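Local structure of glycine betaine/carnitine/choline ABC transporter (Staphylococcus aureus subsp. aureus Mu50, 3O66) at residues K163-F168 against D212-F217; H129-S134 against D206-K211. The protein probably binds glycine betaine, carnitine, choline or a related quaternary amine as the substrate-binding component of an ABC importer. All coordinates share one frame; numbering follows the deposited sequence.

Contact 1: K163-F168 against D212-F217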
# COMPACT_ATOMS: atom_id res chain seq x y z
N LYS A 163 3.45 12.79 -19.35
CA LYS A 163 3.49 14.09 -20.05
C LYS A 163 2.38 14.19 -21.10
O LYS A 163 1.75 15.24 -21.25
CB LYS A 163 4.85 14.32 -20.73
CG LYS A 163 6.00 14.59 -19.75
CD LYS A 163 7.27 14.98 -20.49
CE LYS A 163 7.99 13.80 -21.10
NZ LYS A 163 9.21 14.26 -21.81
N LYS A 164 2.16 13.10 -21.82
CA LYS A 164 1.09 13.03 -22.82
C LYS A 164 -0.30 13.16 -22.16
O LYS A 164 -1.10 14.00 -22.55
CB LYS A 164 1.22 11.73 -23.63
CG LYS A 164 0.29 11.63 -24.85
CD LYS A 164 0.76 10.58 -25.88
CE LYS A 164 0.62 9.14 -25.39
NZ LYS A 164 0.46 8.17 -26.53
N GLU A 165 -0.55 12.32 -21.15
CA GLU A 165 -1.79 12.34 -20.36
C GLU A 165 -2.09 13.68 -19.70
O GLU A 165 -3.17 14.26 -19.90
CB GLU A 165 -1.76 11.24 -19.29
CG GLU A 165 -3.05 11.11 -18.48
CD GLU A 165 -4.17 10.43 -19.26
OE1 GLU A 165 -4.06 9.21 -19.52
OE2 GLU A 165 -5.17 11.11 -19.61
N TYR A 166 -1.14 14.18 -18.90
CA TYR A 166 -1.39 15.37 -18.11
C TYR A 166 -1.18 16.69 -18.88
O TYR A 166 -1.78 17.70 -18.53
CB TYR A 166 -0.63 15.32 -16.79
CG TYR A 166 -1.44 14.66 -15.69
CD1 TYR A 166 -2.40 15.40 -14.98
CD2 TYR A 166 -1.28 13.31 -15.38
CE1 TYR A 166 -3.17 14.82 -13.98
CE2 TYR A 166 -2.06 12.70 -14.34
CZ TYR A 166 -3.00 13.47 -13.66
OH TYR A 166 -3.78 12.96 -12.65
N GLY A 167 -0.37 16.68 -19.93
CA GLY A 167 -0.25 17.84 -20.81
C GLY A 167 0.71 18.92 -20.34
O GLY A 167 0.60 20.08 -20.74
N PHE A 168 1.66 18.54 -19.49
CA PHE A 168 2.71 19.46 -19.06
C PHE A 168 4.02 18.73 -18.71
O PHE A 168 4.04 17.50 -18.60
CB PHE A 168 2.23 20.36 -17.91
CG PHE A 168 1.84 19.61 -16.65
CD1 PHE A 168 2.81 19.22 -15.72
CD2 PHE A 168 0.51 19.33 -16.38
CE1 PHE A 168 2.46 18.54 -14.56
CE2 PHE A 168 0.13 18.65 -15.20
CZ PHE A 168 1.11 18.24 -14.30
N ASP A 212 -4.41 12.22 -8.02
CA ASP A 212 -4.23 11.83 -9.44
C ASP A 212 -5.61 11.95 -10.13
O ASP A 212 -6.34 10.96 -10.33
CB ASP A 212 -3.67 10.39 -9.46
CG ASP A 212 -3.48 9.80 -10.86
OD1 ASP A 212 -3.44 10.51 -11.92
OD2 ASP A 212 -3.34 8.56 -10.88
N ASP A 213 -5.95 13.19 -10.48
CA ASP A 213 -7.30 13.51 -10.96
C ASP A 213 -7.63 12.89 -12.32
O ASP A 213 -8.81 12.72 -12.64
CB ASP A 213 -7.49 15.03 -11.03
CG ASP A 213 -6.41 15.71 -11.88
OD1 ASP A 213 -5.29 15.92 -11.36
OD2 ASP A 213 -6.68 16.02 -13.07
N LYS A 214 -6.61 12.56 -13.11
CA LYS A 214 -6.82 11.90 -14.41
C LYS A 214 -6.67 10.37 -14.36
O LYS A 214 -6.80 9.70 -15.38
CB LYS A 214 -5.89 12.50 -15.48
CG LYS A 214 -6.27 13.93 -15.86
CD LYS A 214 -5.48 14.41 -17.05
CE LYS A 214 -6.02 15.74 -17.56
NZ LYS A 214 -6.23 15.65 -19.04
N GLN A 215 -6.42 9.82 -13.16
CA GLN A 215 -6.21 8.37 -12.98
C GLN A 215 -5.17 7.81 -13.96
O GLN A 215 -5.41 6.78 -14.63
CB GLN A 215 -7.52 7.56 -13.08
CG GLN A 215 -8.59 8.00 -12.10
CD GLN A 215 -9.93 7.28 -12.28
OE1 GLN A 215 -10.30 6.85 -13.40
NE2 GLN A 215 -10.66 7.15 -11.19
N PHE A 216 -4.04 8.50 -14.06
CA PHE A 216 -2.92 8.02 -14.84
C PHE A 216 -2.42 6.72 -14.25
O PHE A 216 -2.04 5.82 -14.99
CB PHE A 216 -1.79 9.06 -14.86
CG PHE A 216 -0.54 8.56 -15.53
CD1 PHE A 216 -0.49 8.42 -16.91
CD2 PHE A 216 0.57 8.22 -14.77
CE1 PHE A 216 0.67 7.93 -17.55
CE2 PHE A 216 1.72 7.75 -15.38
CZ PHE A 216 1.78 7.60 -16.78
N PHE A 217 -2.42 6.62 -12.91
CA PHE A 217 -2.07 5.37 -12.25
C PHE A 217 -3.28 4.53 -11.93
O PHE A 217 -4.36 5.06 -11.58
CB PHE A 217 -1.30 5.62 -10.95
CG PHE A 217 -0.02 6.41 -11.12
CD1 PHE A 217 1.09 5.84 -11.76
CD2 PHE A 217 0.09 7.69 -10.58
CE1 PHE A 217 2.29 6.57 -11.88
CE2 PHE A 217 1.28 8.44 -10.73
CZ PHE A 217 2.38 7.86 -11.37
O HOH W 1 -5.48 8.30 -17.44
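Tyr166, in the last turn of helix 159-166, sends its ring into the turn formed by Asp212 to Gln215. From CB the ring runs out alongside the Lys214 chain, which passes over one face in the opposite direction. CD1 lies beneath Lys214 CD, which sits 3.8 Å above the Tyr166 ring plane, displaced toward the rim, in a CH-pi contact. Further out, CE1 meets Lys214 CG and, at the ring edge, OD1 of Asp213, whose OD2 is hydrogen-bonded to Ser134 OG, while Tyr166 CE2 packs on Phe216 CB at 3.7 Å. CZ rests against Lys214 CB. At the tip, Tyr166 OH donates to Asp212 OD1 (2.6 Å), which receives it on its anti lone pair, and accepts a nearly straight bond from Lys214 N (2.9 Å, 166°).

The phenol hydroxyl is thereby bonded to a type I beta turn in the long connection between the two lobes of the periplasmic-binding-protein fold. With CG anti to the backbone N (chi1 178°), Asp212 reaches the backbone just past the turn, where OD1 also accepts from Phe216 N and OD2 from Phe217 N; three donors on its two oxygens restrain its rotation. Alongside, Glu165 lays CB and CG against Phe216 CD1, and a water lies between Lys214 O and Glu165 OE1, its bond to the latter weak. Lys214 NZ makes a weak 3.5 Å bond to Glu165 O.

Contact 2: H129-S134 against D206-K211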
# COMPACT_ATOMS: atom_id res chain seq x y z
N HIS A 129 -1.19 26.66 -4.47
CA HIS A 129 -2.57 26.19 -4.26
C HIS A 129 -2.81 24.81 -4.87
O HIS A 129 -3.73 24.61 -5.70
CB HIS A 129 -3.56 27.24 -4.80
CG HIS A 129 -3.25 28.63 -4.35
ND1 HIS A 129 -3.43 29.05 -3.04
CD2 HIS A 129 -2.75 29.70 -5.02
CE1 HIS A 129 -3.07 30.31 -2.93
NE2 HIS A 129 -2.65 30.73 -4.12
N LEU A 130 -2.01 23.84 -4.42
CA LEU A 130 -1.98 22.51 -5.02
C LEU A 130 -2.84 21.49 -4.29
O LEU A 130 -2.63 21.23 -3.11
CB LEU A 130 -0.52 21.98 -5.11
CG LEU A 130 0.51 22.89 -5.81
CD1 LEU A 130 1.93 22.28 -5.78
CD2 LEU A 130 0.09 23.21 -7.26
N GLU A 131 -3.76 20.87 -5.02
CA GLU A 131 -4.55 19.75 -4.49
C GLU A 131 -4.46 18.53 -5.40
O GLU A 131 -4.43 17.38 -4.94
CB GLU A 131 -6.02 20.17 -4.32
CG GLU A 131 -6.24 21.05 -3.09
CD GLU A 131 -6.08 20.27 -1.78
OE1 GLU A 131 -6.19 19.02 -1.78
OE2 GLU A 131 -5.86 20.92 -0.73
N THR A 132 -4.39 18.79 -6.70
CA THR A 132 -4.38 17.73 -7.71
C THR A 132 -3.12 17.82 -8.54
O THR A 132 -2.40 18.83 -8.53
CB THR A 132 -5.61 17.83 -8.67
OG1 THR A 132 -5.44 18.96 -9.56
CG2 THR A 132 -6.95 17.92 -7.89
N VAL A 133 -2.84 16.76 -9.27
CA VAL A 133 -1.68 16.74 -10.16
C VAL A 133 -1.86 17.79 -11.25
O VAL A 133 -0.91 18.51 -11.60
CB VAL A 133 -1.46 15.34 -10.75
CG1 VAL A 133 -0.38 15.37 -11.80
CG2 VAL A 133 -1.10 14.34 -9.62
N SER A 134 -3.09 17.92 -11.77
CA SER A 134 -3.37 19.00 -12.74
C SER A 134 -3.04 20.42 -12.20
O SER A 134 -2.65 21.28 -12.97
CB SER A 134 -4.80 18.91 -13.27
OG SER A 134 -4.98 17.73 -14.07
N ASP A 206 5.28 16.19 7.08
CA ASP A 206 3.99 16.82 6.78
C ASP A 206 3.89 17.18 5.28
O ASP A 206 3.57 18.30 4.92
CB ASP A 206 3.78 18.06 7.68
CG ASP A 206 2.33 18.50 7.76
OD1 ASP A 206 1.42 17.68 7.53
OD2 ASP A 206 2.10 19.68 8.07
N LEU A 207 4.20 16.21 4.42
CA LEU A 207 4.17 16.42 2.96
C LEU A 207 2.71 16.37 2.47
O LEU A 207 1.85 15.80 3.15
CB LEU A 207 5.01 15.36 2.26
CG LEU A 207 6.51 15.24 2.62
CD1 LEU A 207 7.16 14.08 1.86
CD2 LEU A 207 7.25 16.55 2.30
N LYS A 208 2.44 17.00 1.33
CA LYS A 208 1.11 17.06 0.74
C LYS A 208 1.09 16.14 -0.49
O LYS A 208 1.81 16.36 -1.46
CB LYS A 208 0.76 18.50 0.34
CG LYS A 208 -0.51 18.62 -0.57
CD LYS A 208 -1.81 18.61 0.25
CE LYS A 208 -3.04 18.58 -0.70
NZ LYS A 208 -4.23 18.28 0.11
N VAL A 209 0.29 15.09 -0.43
CA VAL A 209 0.17 14.16 -1.57
C VAL A 209 -0.91 14.69 -2.47
O VAL A 209 -2.00 15.01 -1.98
CB VAL A 209 -0.17 12.77 -1.07
CG1 VAL A 209 -0.32 11.77 -2.28
CG2 VAL A 209 0.90 12.32 -0.05
N LEU A 210 -0.63 14.78 -3.78
CA LEU A 210 -1.59 15.34 -4.73
C LEU A 210 -2.51 14.26 -5.31
O LEU A 210 -2.07 13.13 -5.52
CB LEU A 210 -0.85 16.07 -5.87
CG LEU A 210 0.06 17.25 -5.42
CD1 LEU A 210 0.77 17.83 -6.64
CD2 LEU A 210 -0.79 18.33 -4.74
N LYS A 211 -3.77 14.62 -5.54
CA LYS A 211 -4.74 13.68 -6.11
C LYS A 211 -4.45 13.48 -7.60
O LYS A 211 -4.22 14.45 -8.33
CB LYS A 211 -6.19 14.17 -5.90
CG LYS A 211 -6.62 14.10 -4.43
CD LYS A 211 -8.06 14.58 -4.18
CE LYS A 211 -8.25 16.07 -4.46
NZ LYS A 211 -9.64 16.54 -4.11
O HOH W 2 -4.45 16.35 -2.35
O HOH W 3 -8.94 18.72 -2.85
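Lys208 leaves its backbone with CG anti to N (chi1 168°) and then bends at chi2, while Glu131 also bends at chi2 (-70°), and the two side chains cross at about a right angle. Between them forms a salt bridge, Lys208 NZ to Glu131 OE1 at 2.8 Å, in which the ammonium approaches from above the carboxylate plane. This pair flanks a single beta bridge, Thr132 with Lys211, which ties the loop after helix 122-128 to the chain just beyond strand 208-209, the edge strand of one lobe's mixed sheet. Strand 116-120 lies beside that edge strand and bonds to the backbones of Lys208 and Leu210.

Two backbone bonds hold the bridge, Lys211 N to Glu131 O and Val133 N to Lys211 O, each 2.9 Å; Lys211 thus bonds to the residues on either side of Thr132, the pattern of a parallel bridge. On the buried side Leu210 enters between two apolar residues. Its CD2 packs on Leu130 CB, 3.7 Å from Leu210 CD2, and its CB faces Val133 CG2. On the more exposed side, the aliphatic part of Lys211 passes Glu131 O, and its CE comes near Thr132 CG2. A water also links Glu131 O to Val209 O. Beyond, a second water accepts from Lys211 NZ at 2.6 Å and donates to Glu131 OE1.

How the contacts relate
The segments 206-211 and 212-217 are consecutive, so contact 2 passes directly into contact 1, and both are partly buried. Contact 2 joins a loop to the margin of a sheet, with backbone bonds and leucine packing on its inner side and a salt bridge with waters outside. Contact 1 instead docks a helix end on a turn, and its chemistry centres on a buried phenol and carboxylate bonds, with lysine methylenes over the ring. Asp213 connects them: Asp213 OD2 lies 2.6 Å from Ser134 OG, a probable hydrogen bond, and its OD1 packs near Thr132 CB. Val133 likewise touches Tyr166, bringing the loop of contact 2 against the helix of contact 1.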